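Local atomic coordinates of hypothetical protein aq_1956 (Aquifex aeolicus, PDB entry 2YVT), a protein that is of unknown function but belongs to the calcineurin-like metallophosphoesterase superfamily, whose members typically hydrolyse phosphoester bonds with the help of metal ions. Residues K7-K12 / G26-K31; Y244-L249 / K255-S260; L36-N41 / R83-L88; E16-L21 / I75-K80. All blocks are in the same frame, centred on the assembly; numbering follows the deposited sequence.

Contact 1 of 4, residues K7-K12 / G26-K31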
loop_
_atom_site.group_PDB
_atom_site.type_symbol
_atom_site.label_atom_id
_atom_site.label_comp_id
_atom_site.label_asym_id
_atom_site.label_seq_id
_atom_site.Cartn_x
_atom_site.Cartn_y
_atom_site.Cartn_z
ATOM N N LYS A 7 -3.740 13.195 12.262
ATOM C CA LYS A 7 -3.769 13.519 10.843
ATOM C C LYS A 7 -2.923 12.538 10.042
ATOM O O LYS A 7 -1.801 12.216 10.424
ATOM C CB LYS A 7 -3.298 14.955 10.610
ATOM C CG LYS A 7 -4.225 16.024 11.205
ATOM C CD LYS A 7 -3.703 17.435 10.926
ATOM C CE LYS A 7 -4.457 18.506 11.728
ATOM N NZ LYS A 7 -5.847 18.762 11.237
ATOM N N VAL A 8 -3.475 12.080 8.922
ATOM C CA VAL A 8 -2.807 11.095 8.071
ATOM C C VAL A 8 -2.695 11.645 6.657
ATOM O O VAL A 8 -3.694 12.085 6.083
ATOM C CB VAL A 8 -3.606 9.752 8.011
ATOM C CG1 VAL A 8 -2.873 8.718 7.159
ATOM C CG2 VAL A 8 -3.870 9.204 9.414
ATOM N N LEU A 9 -1.481 11.652 6.112
ATOM C CA LEU A 9 -1.276 11.960 4.691
ATOM C C LEU A 9 -1.001 10.633 4.001
ATOM O O LEU A 9 -0.070 9.929 4.384
ATOM C CB LEU A 9 -0.089 12.916 4.495
ATOM C CG LEU A 9 0.152 13.571 3.115
ATOM C CD1 LEU A 9 1.277 14.599 3.248
ATOM C CD2 LEU A 9 0.484 12.602 1.992
ATOM N N ALA A 10 -1.798 10.297 2.988
ATOM C CA ALA A 10 -1.622 9.026 2.269
ATOM C C ALA A 10 -1.406 9.238 0.782
ATOM O O ALA A 10 -2.068 10.073 0.164
ATOM C CB ALA A 10 -2.824 8.106 2.501
ATOM N N ILE A 11 -0.475 8.469 0.223
ATOM C CA ILE A 11 -0.286 8.386 -1.227
ATOM C C ILE A 11 -0.296 6.920 -1.665
ATOM O O ILE A 11 -0.151 6.008 -0.841
ATOM C CB ILE A 11 1.036 9.066 -1.694
ATOM C CG1 ILE A 11 2.271 8.311 -1.167
ATOM C CG2 ILE A 11 1.042 10.542 -1.299
ATOM C CD1 ILE A 11 3.591 8.799 -1.778
ATOM N N LYS A 12 -0.466 6.698 -2.964
ATOM C CA LYS A 12 -0.378 5.354 -3.536
ATOM C C LYS A 12 0.279 5.414 -4.905
ATOM O O LYS A 12 0.258 6.461 -5.563
ATOM C CB LYS A 12 -1.750 4.654 -3.587
ATOM C CG LYS A 12 -2.808 5.259 -4.537
ATOM C CD LYS A 12 -2.841 4.563 -5.883
ATOM C CE LYS A 12 -3.907 5.163 -6.799
ATOM N NZ LYS A 12 -5.211 4.429 -6.698
ATOM N N GLY A 26 6.688 19.640 0.766
ATOM C CA GLY A 26 5.972 20.905 0.942
ATOM C C GLY A 26 4.636 20.729 1.640
ATOM O O GLY A 26 4.292 21.497 2.546
ATOM N N VAL A 27 3.890 19.701 1.227
ATOM C CA VAL A 27 2.589 19.404 1.831
ATOM C C VAL A 27 2.776 19.020 3.297
ATOM O O VAL A 27 2.020 19.453 4.160
ATOM C CB VAL A 27 1.831 18.288 1.058
ATOM C CG1 VAL A 27 0.559 17.864 1.794
ATOM C CG2 VAL A 27 1.504 18.759 -0.347
ATOM N N ILE A 28 3.802 18.218 3.569
ATOM C CA ILE A 28 4.113 17.806 4.938
ATOM C C ILE A 28 4.397 19.029 5.824
ATOM O O ILE A 28 3.890 19.113 6.945
ATOM C CB ILE A 28 5.267 16.770 4.965
ATOM C CG1 ILE A 28 4.785 15.430 4.389
ATOM C CG2 ILE A 28 5.811 16.578 6.386
ATOM C CD1 ILE A 28 5.907 14.497 3.992
ATOM N N ALA A 29 5.166 19.983 5.302
ATOM C CA ALA A 29 5.477 21.219 6.028
ATOM C C ALA A 29 4.226 22.058 6.301
ATOM O O ALA A 29 4.041 22.570 7.409
ATOM C CB ALA A 29 6.512 22.040 5.262
ATOM N N GLU A 30 3.372 22.179 5.289
ATOM C CA GLU A 30 2.158 22.987 5.374
ATOM C C GLU A 30 1.111 22.364 6.301
ATOM O O GLU A 30 0.510 23.057 7.132
ATOM C CB GLU A 30 1.570 23.201 3.974
ATOM C CG GLU A 30 0.266 24.000 3.952
ATOM C CD GLU A 30 -0.480 23.912 2.628
ATOM O OE1 GLU A 30 -0.237 22.964 1.841
ATOM O OE2 GLU A 30 -1.324 24.799 2.381
ATOM N N LYS A 31 0.907 21.055 6.167
ATOM C CA LYS A 31 -0.237 20.389 6.794
ATOM C C LYS A 31 0.090 19.579 8.052
ATOM O O LYS A 31 -0.815 19.188 8.790
ATOM C CB LYS A 31 -0.984 19.538 5.767
ATOM C CG LYS A 31 -1.570 20.354 4.606
ATOM C CD LYS A 31 -2.539 19.538 3.755
ATOM C CE LYS A 31 -3.054 20.338 2.553
ATOM N NZ LYS A 31 -3.979 21.450 2.944
#
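Strand 7-12, which turns Lys7 and Leu9 toward helix 21-31, is anchored farther along by Lys12, whose NZ is gripped by three acceptors: OD1 of Asn235 and the backbone oxygens of His220 and Gly222. Strand and helix are the first two elements of a beta-alpha-beta unit that strand 35-39 completes. The short helical segment runs back almost antiparallel to the strand, at 165°, with the axes 10.6 Å apart. Apolar side chains fill that spacing. Leu9 carries most of it: its CG stands anti to the backbone N (chi1 -169°) and the chain goes on extended, which pushes CD1 out between two helix residues. There CD1 lies 3.6 Å from Val27 CG1, the two side chains meeting at a slant. Leu24, one turn back along the helix, and Leu36 of strand 35-39 also pack on Leu9. Val27 in turn reaches Tyr244 and Phe259, while Ile28 touches Val90.

Near the end of the helix the contact becomes looser and more polar. The aliphatic part of Lys7 passes the last helical carbonyl, with its CD 4.0 Å from Lys31 O, and its ammonium has a long, weak ion pair with Asp248. Lys7 N is tied to Asp34 OD2, in the turn that follows the helix. Lys31 starts toward the strand but leads its amine away, toward Tyr244 and Glu257. Its own backbone N closes a helical turn on Val27 O at 2.8 Å. The same Leu9 CD1 also meets Ile28 CG1, at 3.8 Å, the two side chains crossing at about a right angle.

Contact 2 of 4, residues Y244-L249 / K255-S260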
loop_
_atom_site.group_PDB
_atom_site.type_symbol
_atom_site.label_atom_id
_atom_site.label_comp_id
_atom_site.label_asym_id
_atom_site.label_seq_id
_atom_site.Cartn_x
_atom_site.Cartn_y
_atom_site.Cartn_z
ATOM N N TYR A 244 -2.976 13.119 -3.480
ATOM C CA TYR A 244 -2.802 12.516 -2.167
ATOM C C TYR A 244 -4.106 12.650 -1.386
ATOM O O TYR A 244 -5.013 13.382 -1.796
ATOM C CB TYR A 244 -1.638 13.176 -1.417
ATOM C CG TYR A 244 -1.848 14.641 -1.107
ATOM C CD1 TYR A 244 -2.396 15.044 0.114
ATOM C CD2 TYR A 244 -1.483 15.632 -2.030
ATOM C CE1 TYR A 244 -2.592 16.392 0.403
ATOM C CE2 TYR A 244 -1.679 16.978 -1.749
ATOM C CZ TYR A 244 -2.227 17.349 -0.528
ATOM O OH TYR A 244 -2.430 18.685 -0.235
ATOM N N ALA A 245 -4.210 11.929 -0.274
ATOM C CA ALA A 245 -5.356 12.094 0.623
ATOM C C ALA A 245 -4.878 12.614 1.965
ATOM O O ALA A 245 -3.764 12.313 2.392
ATOM C CB ALA A 245 -6.088 10.783 0.810
ATOM N N PHE A 246 -5.730 13.396 2.627
ATOM C CA PHE A 246 -5.423 13.891 3.954
ATOM C C PHE A 246 -6.604 13.584 4.867
ATOM O O PHE A 246 -7.733 14.004 4.600
ATOM C CB PHE A 246 -5.107 15.394 3.917
ATOM C CG PHE A 246 -4.279 15.858 5.078
ATOM C CD1 PHE A 246 -2.889 15.766 5.045
ATOM C CD2 PHE A 246 -4.888 16.374 6.212
ATOM C CE1 PHE A 246 -2.119 16.188 6.131
ATOM C CE2 PHE A 246 -4.122 16.804 7.306
ATOM C CZ PHE A 246 -2.742 16.707 7.261
ATOM N N LEU A 247 -6.337 12.826 5.929
ATOM C CA LEU A 247 -7.374 12.316 6.815
ATOM C C LEU A 247 -7.168 12.883 8.213
ATOM O O LEU A 247 -6.046 12.958 8.696
ATOM C CB LEU A 247 -7.337 10.779 6.879
ATOM C CG LEU A 247 -7.442 9.869 5.643
ATOM C CD1 LEU A 247 -6.182 9.857 4.782
ATOM C CD2 LEU A 247 -7.754 8.453 6.092
ATOM N N ASP A 248 -8.258 13.298 8.849
ATOM C CA ASP A 248 -8.240 13.584 10.269
ATOM C C ASP A 248 -9.094 12.518 10.952
ATOM O O ASP A 248 -10.318 12.520 10.829
ATOM C CB ASP A 248 -8.783 14.991 10.550
ATOM C CG ASP A 248 -8.649 15.386 12.008
ATOM O OD1 ASP A 248 -8.671 14.485 12.870
ATOM O OD2 ASP A 248 -8.505 16.602 12.298
ATOM N N LEU A 249 -8.439 11.596 11.650
ATOM C CA LEU A 249 -9.129 10.464 12.267
ATOM C C LEU A 249 -9.929 10.863 13.495
ATOM O O LEU A 249 -10.824 10.127 13.918
ATOM C CB LEU A 249 -8.140 9.356 12.631
ATOM C CG LEU A 249 -7.282 8.799 11.487
ATOM C CD1 LEU A 249 -6.454 7.626 11.994
ATOM C CD2 LEU A 249 -8.134 8.392 10.297
ATOM N N LYS A 255 -10.130 14.466 2.954
ATOM C CA LYS A 255 -9.927 15.352 1.812
ATOM C C LYS A 255 -9.057 14.665 0.770
ATOM O O LYS A 255 -7.995 14.135 1.089
ATOM C CB LYS A 255 -9.267 16.666 2.245
ATOM C CG LYS A 255 -10.073 17.503 3.238
ATOM C CD LYS A 255 -9.259 18.693 3.733
ATOM C CE LYS A 255 -10.085 19.639 4.603
ATOM N NZ LYS A 255 -11.119 20.375 3.820
ATOM N N LEU A 256 -9.523 14.655 -0.472
ATOM C CA LEU A 256 -8.692 14.206 -1.583
ATOM C C LEU A 256 -8.157 15.437 -2.279
ATOM O O LEU A 256 -8.925 16.247 -2.801
ATOM C CB LEU A 256 -9.482 13.317 -2.537
ATOM C CG LEU A 256 -9.502 11.819 -2.193
ATOM C CD1 LEU A 256 -9.811 11.531 -0.725
ATOM C CD2 LEU A 256 -10.504 11.158 -3.086
ATOM N N GLU A 257 -6.837 15.586 -2.253
ATOM C CA GLU A 257 -6.192 16.807 -2.711
ATOM C C GLU A 257 -5.192 16.525 -3.818
ATOM O O GLU A 257 -4.922 15.363 -4.164
ATOM C CB GLU A 257 -5.505 17.532 -1.541
ATOM C CG GLU A 257 -6.236 17.400 -0.202
ATOM C CD GLU A 257 -6.124 18.630 0.667
ATOM O OE1 GLU A 257 -6.343 19.746 0.153
ATOM O OE2 GLU A 257 -5.851 18.473 1.876
ATOM N N GLN A 258 -4.673 17.603 -4.391
ATOM C CA GLN A 258 -3.677 17.534 -5.442
ATOM C C GLN A 258 -2.672 18.650 -5.196
ATOM O O GLN A 258 -3.050 19.727 -4.730
ATOM C CB GLN A 258 -4.352 17.710 -6.797
ATOM C CG GLN A 258 -3.444 17.514 -7.990
ATOM C CD GLN A 258 -4.156 17.794 -9.290
ATOM O OE1 GLN A 258 -4.761 18.852 -9.466
ATOM N NE2 GLN A 258 -4.089 16.846 -10.211
ATOM N N PHE A 259 -1.396 18.400 -5.480
ATOM C CA PHE A 259 -0.392 19.463 -5.385
ATOM C C PHE A 259 -0.875 20.696 -6.145
ATOM O O PHE A 259 -1.467 20.587 -7.220
ATOM C CB PHE A 259 0.960 19.029 -5.957
ATOM C CG PHE A 259 1.571 17.828 -5.279
ATOM C CD1 PHE A 259 1.495 17.666 -3.899
ATOM C CD2 PHE A 259 2.259 16.872 -6.031
ATOM C CE1 PHE A 259 2.078 16.550 -3.278
ATOM C CE2 PHE A 259 2.840 15.754 -5.416
ATOM C CZ PHE A 259 2.749 15.602 -4.038
ATOM N N SER A 260 -0.639 21.869 -5.577
ATOM C CA SER A 260 -1.040 23.099 -6.252
ATOM C C SER A 260 0.135 24.045 -6.426
ATOM O O SER A 260 1.228 23.808 -5.903
ATOM C CB SER A 260 -2.172 23.783 -5.489
ATOM O OG SER A 260 -1.760 24.086 -4.174
ATOM O OXT SER A 260 0.004 25.063 -7.106
#
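Tyr244 and Glu257 face each other as an antiparallel hydrogen-bonded pair, and their side chains share one face of the sheet. Tyr244 holds its CG in the crowded position between backbone N and carbonyl carbon (chi1 64°), which swings the ring across toward the partner strand. Glu257 CB comes over that ring's face, 3.9 Å from its centroid, a CH-pi contact. Glu257 CG lies 3.8 Å from Tyr244 CE1; beyond it the chain bends at chi2 (-146°), and OE2 ends 3.8 Å from Phe246 CB. This OE2 is buried without a hydrogen-bond partner; Lys31 NZ offers a long, weak ion pair. Farther along, the Phe259 ring comes up obliquely, its CE1 3.9 Å from Tyr244 CD2. With an alanine here in place of the tyrosine, Glu257 CB and CG are likely to lose the ring face they rest on, and a gap is likely to open beside the Phe259 ring. On the opposite face Ala245 CB meets Leu256 CD1 at 4.1 Å, next to Val234 of the second sheet.

Four backbone bonds hold the strands together. Phe246 N reaches Lys255 O at 2.8 Å and Tyr244 N reaches Glu257 O at 3.0 Å. The whole is a beta hairpin, closing one edge of a mixed six-stranded sheet with the chain's last strand.

Contact 3 of 4, residues L36-N41 / R83-L88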
loop_
_atom_site.group_PDB
_atom_site.type_symbol
_atom_site.label_atom_id
_atom_site.label_comp_id
_atom_site.label_asym_id
_atom_site.label_seq_id
_atom_site.Cartn_x
_atom_site.Cartn_y
_atom_site.Cartn_z
ATOM N N LEU A 36 2.524 9.462 7.793
ATOM C CA LEU A 36 2.551 9.354 6.346
ATOM C C LEU A 36 2.323 7.894 5.990
ATOM O O LEU A 36 2.976 7.002 6.544
ATOM C CB LEU A 36 3.909 9.822 5.806
ATOM C CG LEU A 36 4.211 9.583 4.324
ATOM C CD1 LEU A 36 3.261 10.370 3.413
ATOM C CD2 LEU A 36 5.654 9.953 4.042
ATOM N N VAL A 37 1.381 7.647 5.086
ATOM C CA VAL A 37 1.134 6.296 4.590
ATOM C C VAL A 37 1.509 6.247 3.120
ATOM O O VAL A 37 1.000 7.032 2.319
ATOM C CB VAL A 37 -0.348 5.874 4.781
ATOM C CG1 VAL A 37 -0.642 4.565 4.050
ATOM C CG2 VAL A 37 -0.667 5.727 6.261
ATOM N N VAL A 38 2.416 5.337 2.771
ATOM C CA VAL A 38 2.785 5.130 1.366
ATOM C C VAL A 38 2.329 3.737 0.973
ATOM O O VAL A 38 2.862 2.741 1.472
ATOM C CB VAL A 38 4.308 5.259 1.112
ATOM C CG1 VAL A 38 4.600 5.130 -0.370
ATOM C CG2 VAL A 38 4.839 6.606 1.634
ATOM N N VAL A 39 1.315 3.672 0.107
ATOM C CA VAL A 39 0.868 2.399 -0.446
ATOM C C VAL A 39 1.595 2.199 -1.770
ATOM O O VAL A 39 1.814 3.163 -2.516
ATOM C CB VAL A 39 -0.668 2.376 -0.683
ATOM C CG1 VAL A 39 -1.126 0.978 -1.133
ATOM C CG2 VAL A 39 -1.420 2.807 0.576
ATOM N N GLY A 40 1.987 0.960 -2.059
ATOM C CA GLY A 40 2.623 0.659 -3.331
ATOM C C GLY A 40 1.692 0.937 -4.512
ATOM O O GLY A 40 0.531 1.299 -4.325
ATOM N N ASN A 41 2.179 0.764 -5.736
ATOM C CA ASN A 41 3.518 0.292 -6.030
ATOM C C ASN A 41 4.616 1.296 -5.754
ATOM O O ASN A 41 4.509 2.469 -6.130
ATOM C CB ASN A 41 3.572 -0.098 -7.499
ATOM C CG ASN A 41 2.559 -1.161 -7.824
ATOM O OD1 ASN A 41 1.564 -0.936 -8.561
ATOM N ND2 ASN A 41 2.754 -2.311 -7.228
ATOM N N ARG A 83 15.502 5.763 1.898
ATOM C CA ARG A 83 16.258 6.955 2.279
ATOM C C ARG A 83 15.433 8.233 2.074
ATOM O O ARG A 83 15.300 9.049 2.984
ATOM C CB ARG A 83 17.586 7.030 1.508
ATOM C CG ARG A 83 18.313 8.359 1.663
ATOM C CD ARG A 83 19.730 8.302 1.114
ATOM N NE ARG A 83 19.769 7.911 -0.295
ATOM C CZ ARG A 83 19.581 8.732 -1.327
ATOM N NH1 ARG A 83 19.324 10.023 -1.140
ATOM N NH2 ARG A 83 19.641 8.252 -2.565
ATOM N N GLU A 84 14.865 8.397 0.880
ATOM C CA GLU A 84 14.202 9.655 0.547
ATOM C C GLU A 84 12.875 9.830 1.273
ATOM O O GLU A 84 12.520 10.937 1.671
ATOM C CB GLU A 84 14.079 9.821 -0.975
ATOM C CG GLU A 84 15.452 9.925 -1.632
ATOM C CD GLU A 84 15.448 10.599 -2.988
ATOM O OE1 GLU A 84 14.404 11.111 -3.419
ATOM O OE2 GLU A 84 16.517 10.611 -3.624
ATOM N N ILE A 85 12.153 8.732 1.478
ATOM C CA ILE A 85 10.973 8.787 2.333
ATOM C C ILE A 85 11.370 9.018 3.796
ATOM O O ILE A 85 10.767 9.844 4.477
ATOM C CB ILE A 85 10.105 7.516 2.196
ATOM C CG1 ILE A 85 9.448 7.475 0.817
ATOM C CG2 ILE A 85 9.039 7.453 3.308
ATOM C CD1 ILE A 85 8.431 8.604 0.550
ATOM N N GLY A 86 12.385 8.292 4.266
ATOM C CA GLY A 86 12.874 8.442 5.641
ATOM C C GLY A 86 13.247 9.877 5.980
ATOM O O GLY A 86 12.889 10.385 7.045
ATOM N N GLU A 87 13.937 10.535 5.050
ATOM C CA GLU A 87 14.376 11.924 5.231
ATOM C C GLU A 87 13.237 12.945 5.336
ATOM O O GLU A 87 13.465 14.086 5.739
ATOM C CB GLU A 87 15.355 12.318 4.123
ATOM C CG GLU A 87 16.698 11.618 4.272
ATOM C CD GLU A 87 17.755 12.117 3.309
ATOM O OE1 GLU A 87 17.456 13.005 2.479
ATOM O OE2 GLU A 87 18.897 11.619 3.390
ATOM N N LEU A 88 12.015 12.545 4.981
ATOM C CA LEU A 88 10.857 13.418 5.184
ATOM C C LEU A 88 10.548 13.583 6.675
ATOM O O LEU A 88 9.884 14.545 7.079
ATOM C CB LEU A 88 9.628 12.894 4.434
ATOM C CG LEU A 88 9.766 12.848 2.911
ATOM C CD1 LEU A 88 8.539 12.171 2.315
ATOM C CD2 LEU A 88 9.942 14.262 2.362
#
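Leu36 and Val38 of strand 35-39 pack against Ile85 and Leu88 at the end of helix 65-86, a buried, wholly apolar contact between sheet and covering helix in an alpha/beta fold. Leu36 does most of the touching. Its CG sits anti to the backbone N (chi1 171°) and CD2 prolongs the chain outward, so that this one methyl serves two partners. It lies 4.0 Å from Leu88 CD1, the side chains slanting past each other, and 4.3 Å from Ile85 CG2. Two residues on, Val38 CG2 approaches Ile85 CD1 at the same 4.3 Å.

The next shell comes largely from helix 21-31, which runs alongside: Leu21 packs on Ile85, and Lys25 and Ile28 on Leu88. Backbone bonds fix the strand itself, with Leu36 and Val38 paired to strand 91-95 and Val37 to strand 7-12. This alternation leaves Val37 and Val39 on the other face, where Ile179 of the second sheet meets them.

The helix end is positioned by its own backbone and by Asn119, just ahead of strand 120-122, whose ND2 binds Gly86 O. Glu87 N reaches back to Arg83 O at 2.9 Å, and Leu88 N takes the shorter step to Ile85 O at 3.0 Å.

Contact 4 of 4, residues E16-L21 / I75-K80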
loop_
_atom_site.group_PDB
_atom_site.type_symbol
_atom_site.label_atom_id
_atom_site.label_comp_id
_atom_site.label_asym_id
_atom_site.label_seq_id
_atom_site.Cartn_x
_atom_site.Cartn_y
_atom_site.Cartn_z
ATOM N N GLU A 16 8.384 5.045 -8.299
ATOM C CA GLU A 16 9.720 5.623 -8.492
ATOM C C GLU A 16 9.718 7.127 -8.836
ATOM O O GLU A 16 10.647 7.623 -9.486
ATOM C CB GLU A 16 10.504 4.812 -9.534
ATOM C CG GLU A 16 10.530 3.322 -9.228
ATOM C CD GLU A 16 11.329 2.502 -10.216
ATOM O OE1 GLU A 16 12.134 3.071 -11.007
ATOM O OE2 GLU A 16 11.133 1.269 -10.196
ATOM N N ARG A 17 8.688 7.844 -8.389
ATOM C CA ARG A 17 8.566 9.278 -8.673
ATOM C C ARG A 17 9.293 10.144 -7.644
ATOM O O ARG A 17 8.703 10.969 -6.933
ATOM C CB ARG A 17 7.103 9.698 -8.898
ATOM C CG ARG A 17 6.462 9.029 -10.135
ATOM C CD ARG A 17 7.250 9.314 -11.435
ATOM N NE ARG A 17 7.278 10.749 -11.711
ATOM C CZ ARG A 17 6.288 11.404 -12.319
ATOM N NH1 ARG A 17 5.217 10.744 -12.752
ATOM N NH2 ARG A 17 6.374 12.712 -12.507
ATOM N N PHE A 18 10.602 9.946 -7.577
ATOM C CA PHE A 18 11.428 10.726 -6.664
ATOM C C PHE A 18 11.346 12.215 -6.984
ATOM O O PHE A 18 11.478 13.048 -6.079
ATOM C CB PHE A 18 12.884 10.248 -6.699
ATOM C CG PHE A 18 13.044 8.796 -6.342
ATOM C CD1 PHE A 18 13.078 8.405 -5.006
ATOM C CD2 PHE A 18 13.134 7.820 -7.333
ATOM C CE1 PHE A 18 13.201 7.071 -4.659
ATOM C CE2 PHE A 18 13.265 6.468 -6.994
ATOM C CZ PHE A 18 13.305 6.099 -5.652
ATOM N N ASP A 19 11.113 12.535 -8.264
ATOM C CA ASP A 19 10.982 13.925 -8.717
ATOM C C ASP A 19 9.822 14.655 -8.042
ATOM O O ASP A 19 9.819 15.883 -7.978
ATOM C CB ASP A 19 10.816 13.996 -10.246
ATOM C CG ASP A 19 9.582 13.245 -10.748
ATOM O OD1 ASP A 19 9.439 12.045 -10.432
ATOM O OD2 ASP A 19 8.772 13.849 -11.491
ATOM N N LEU A 20 8.834 13.897 -7.559
ATOM C CA LEU A 20 7.677 14.485 -6.887
ATOM C C LEU A 20 7.809 14.642 -5.369
ATOM O O LEU A 20 6.956 15.263 -4.732
ATOM C CB LEU A 20 6.417 13.694 -7.231
ATOM C CG LEU A 20 6.093 13.618 -8.727
ATOM C CD1 LEU A 20 4.815 12.819 -8.919
ATOM C CD2 LEU A 20 5.970 15.015 -9.349
ATOM N N LEU A 21 8.885 14.106 -4.794
ATOM C CA LEU A 21 9.055 14.169 -3.343
ATOM C C LEU A 21 9.214 15.588 -2.782
ATOM O O LEU A 21 8.700 15.864 -1.695
ATOM C CB LEU A 21 10.147 13.207 -2.855
ATOM C CG LEU A 21 9.753 11.723 -2.946
ATOM C CD1 LEU A 21 10.916 10.837 -2.511
ATOM C CD2 LEU A 21 8.493 11.406 -2.132
ATOM N N ILE A 75 17.166 -3.468 -5.717
ATOM C CA ILE A 75 17.795 -3.114 -4.443
ATOM C C ILE A 75 18.169 -1.632 -4.355
ATOM O O ILE A 75 17.879 -0.963 -3.356
ATOM C CB ILE A 75 19.036 -4.000 -4.175
ATOM C CG1 ILE A 75 18.594 -5.454 -3.973
ATOM C CG2 ILE A 75 19.798 -3.480 -2.961
ATOM C CD1 ILE A 75 19.706 -6.476 -4.165
ATOM N N GLU A 76 18.816 -1.119 -5.394
ATOM C CA GLU A 76 19.244 0.278 -5.422
ATOM C C GLU A 76 18.035 1.211 -5.320
ATOM O O GLU A 76 18.057 2.217 -4.599
ATOM C CB GLU A 76 20.018 0.541 -6.719
ATOM C CG GLU A 76 20.702 1.898 -6.816
ATOM C CD GLU A 76 21.632 2.006 -8.028
ATOM O OE1 GLU A 76 21.485 1.213 -8.981
ATOM O OE2 GLU A 76 22.519 2.887 -8.022
ATOM N N THR A 77 16.973 0.866 -6.044
ATOM C CA THR A 77 15.792 1.719 -6.097
ATOM C C THR A 77 15.030 1.672 -4.771
ATOM O O THR A 77 14.592 2.703 -4.268
ATOM C CB THR A 77 14.889 1.338 -7.278
ATOM O OG1 THR A 77 15.671 1.340 -8.476
ATOM C CG2 THR A 77 13.730 2.328 -7.435
ATOM N N LEU A 78 14.911 0.487 -4.183
ATOM C CA LEU A 78 14.272 0.382 -2.864
ATOM C C LEU A 78 15.062 1.111 -1.782
ATOM O O LEU A 78 14.482 1.801 -0.932
ATOM C CB LEU A 78 14.067 -1.080 -2.470
ATOM C CG LEU A 78 12.965 -1.828 -3.217
ATOM C CD1 LEU A 78 13.002 -3.310 -2.841
ATOM C CD2 LEU A 78 11.592 -1.223 -2.953
ATOM N N ASP A 79 16.387 0.977 -1.817
ATOM C CA ASP A 79 17.225 1.675 -0.853
ATOM C C ASP A 79 17.033 3.183 -0.984
ATOM O O ASP A 79 16.926 3.890 0.021
ATOM C CB ASP A 79 18.694 1.300 -1.048
ATOM C CG ASP A 79 19.005 -0.112 -0.608
ATOM O OD1 ASP A 79 18.153 -0.768 0.032
ATOM O OD2 ASP A 79 20.129 -0.575 -0.915
ATOM N N LYS A 80 16.957 3.665 -2.223
ATOM C CA LYS A 80 16.737 5.091 -2.471
ATOM C C LYS A 80 15.370 5.535 -1.967
ATOM O O LYS A 80 15.235 6.616 -1.383
ATOM C CB LYS A 80 16.884 5.402 -3.961
ATOM C CG LYS A 80 16.821 6.875 -4.302
ATOM C CD LYS A 80 17.045 7.036 -5.786
ATOM C CE LYS A 80 16.853 8.460 -6.259
ATOM N NZ LYS A 80 17.036 8.496 -7.745
#
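Phe18 sets its CG anti to the carbonyl carbon (chi1 -58°), and Lys80 answers with a fully extended chain whose CG is anti to the backbone N (chi1 -174°); the lysine is thereby laid obliquely over one ring face. Its CE stands nearly above the middle, 3.8 Å from the Phe18 ring centroid, a CH-pi contact. Nearer the helix, Lys80 CG lies 3.6 Å from Phe18 CE1, while at the far end Lys80 NZ makes a cation-pi interaction 4.4 Å from the Phe18 ring centroid. The rim of the ring meets Thr77 O, 3.9 Å from Phe18 CZ and near the ring plane. Phe14 packs edge-to-face with Phe18. A serine in place of Phe18 would probably leave the Lys80 chain without its platform and its ammonium without the cation-pi partner.

Beside the ring, Glu16 crosses Thr77 at about a right angle, its CD 3.7 Å from Thr77 CG2. Both polar ends are tied to Tyr73: Glu16 OE2 binds its hydroxyl as well as Lys44 N, and Thr77 OG1 binds its backbone oxygen. The arrangement is a cation-pi and CH-pi pairing at the surface, joining the loop between strand 7-12 and helix 21-31 of the beta-alpha-beta unit to helix 65-86.

Three of the four contacts lean on the same six-stranded sheet: strand 7-12 of contact 1 lies between strand 243-248 of contact 2 and strand 35-39 of contact 3. Centres of contacts 1 and 2 are about 7 Å apart, those of 1 and 3 about 11 Å. Contact 4 lies off the sheet but shares helix 65-86 with contact 3, about 9 Å away between centres, and is about 22 Å from contact 2. Along the chain the segments of contact 1 alternate with those of contact 4, and those of 4 with those of 3; contact 2 comes last. The C-terminal hairpin thus returns beside the first strand, uniting both chain ends in one sheet.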